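Local coordinates for universal stress protein MT1672 (Mycobacterium tuberculosis, PDB 1TQ8), which is of unexplained function but belongs to the universal stress protein A family and probably takes part in stress responses, at residues E88-N92 and A93-N97. Residues are numbered along the deposited sequence; the frame is centred on the assembly and turned at random.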
# COMPACT_ATOMS: atom_id res chain seq x y z
N GLU A 88 -12.05 23.48 -17.28
CA GLU A 88 -13.36 24.13 -17.28
C GLU A 88 -14.12 23.81 -16.01
O GLU A 88 -14.76 24.68 -15.42
CB GLU A 88 -14.19 23.71 -18.50
CG GLU A 88 -13.63 24.19 -19.83
CD GLU A 88 -13.79 25.70 -20.04
OE1 GLU A 88 -13.48 26.49 -19.11
OE2 GLU A 88 -14.22 26.10 -21.15
N ARG A 89 -14.06 22.55 -15.59
CA ARG A 89 -14.78 22.17 -14.39
C ARG A 89 -14.14 22.81 -13.15
O ARG A 89 -14.85 23.19 -12.22
CB ARG A 89 -14.83 20.65 -14.26
CG ARG A 89 -15.67 20.19 -13.09
CD ARG A 89 -16.29 18.84 -13.37
NE ARG A 89 -17.17 18.45 -12.28
CZ ARG A 89 -17.97 17.38 -12.31
NH1 ARG A 89 -17.99 16.60 -13.38
NH2 ARG A 89 -18.73 17.09 -11.27
N ALA A 90 -12.82 22.93 -13.13
CA ALA A 90 -12.17 23.54 -11.98
C ALA A 90 -12.70 24.97 -11.80
O ALA A 90 -13.06 25.36 -10.68
CB ALA A 90 -10.64 23.56 -12.17
N HIS A 91 -12.75 25.73 -12.89
CA HIS A 91 -13.26 27.10 -12.82
C HIS A 91 -14.68 27.13 -12.25
O HIS A 91 -14.96 27.84 -11.29
CB HIS A 91 -13.22 27.76 -14.21
CG HIS A 91 -11.84 28.16 -14.65
ND1 HIS A 91 -11.43 28.13 -15.97
CD2 HIS A 91 -10.78 28.62 -13.94
CE1 HIS A 91 -10.18 28.54 -16.06
NE2 HIS A 91 -9.76 28.84 -14.84
N ASN A 92 -15.58 26.33 -12.82
CA ASN A 92 -16.95 26.30 -12.33
C ASN A 92 -17.05 25.90 -10.88
O ASN A 92 -18.12 25.93 -10.29
CB ASN A 92 -17.80 25.34 -13.17
CG ASN A 92 -17.80 25.71 -14.63
OD1 ASN A 92 -17.51 26.85 -15.00
ND2 ASN A 92 -18.13 24.74 -15.49
N ALA A 93 -15.93 25.50 -10.29
CA ALA A 93 -15.94 25.10 -8.89
C ALA A 93 -15.31 26.18 -8.02
O ALA A 93 -15.04 25.96 -6.84
CB ALA A 93 -15.21 23.79 -8.71
N GLY A 94 -15.07 27.35 -8.61
CA GLY A 94 -14.50 28.45 -7.84
C GLY A 94 -13.00 28.65 -7.96
O GLY A 94 -12.47 29.64 -7.46
N ALA A 95 -12.31 27.71 -8.60
CA ALA A 95 -10.86 27.82 -8.78
C ALA A 95 -10.59 28.90 -9.82
O ALA A 95 -11.02 28.78 -10.96
CB ALA A 95 -10.30 26.48 -9.23
N LYS A 96 -9.86 29.94 -9.42
CA LYS A 96 -9.55 31.05 -10.33
C LYS A 96 -8.27 30.85 -11.14
O LYS A 96 -8.25 31.11 -12.34
CB LYS A 96 -9.40 32.36 -9.54
CG LYS A 96 -10.65 32.88 -8.85
CD LYS A 96 -11.60 33.57 -9.82
CE LYS A 96 -12.66 34.38 -9.07
NZ LYS A 96 -12.07 35.41 -8.15
N ASN A 97 -7.21 30.40 -10.48
CA ASN A 97 -5.92 30.20 -11.12
C ASN A 97 -5.65 28.72 -11.41
O ASN A 97 -5.15 27.99 -10.56
CB ASN A 97 -4.83 30.76 -10.21
CG ASN A 97 -5.35 31.88 -9.32
OD1 ASN A 97 -5.95 32.84 -9.81
ND2 ASN A 97 -5.13 31.76 -8.02
O HOH W 1 -7.37 29.93 -14.49
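The imidazole ring of His91 meets the loop that follows it with its edge. Ala95 O lies in the ring plane, 3.0 Å from His91 CD2. A water sits in the same plane, 2.7 Å from His91 NE2, and donates a hydrogen bond to Lys96 O, so it bridges ring and loop. With CG beside the backbone N (chi1 -75°), the CD2-NE2 side of the ring reaches these two carbonyls. Ala95 O also receives a nearly straight CA-H...O contact from His91 CA, at 3.4 Å. The backbone closes the turn. Gly94 N donates to His91 O at 2.7 Å. Ala95 N donates to Ala90 O at 3.2 Å. The methyls of Ala90 and Ala95 pack together, CB to CB 4.2 Å, and both touch Leu47 of strand 46-52. Ala95 also rests on Ala38 of helix 28-41. Gly94 takes the positive phi (98°) needed to turn the chain. The paired bonds from Gly94 and Ala95 form a Schellman motif with Gly94 as C-prime. It ends helix 79-91 and leads into strand 97-103, an alpha-to-beta link of this parallel alpha/beta fold.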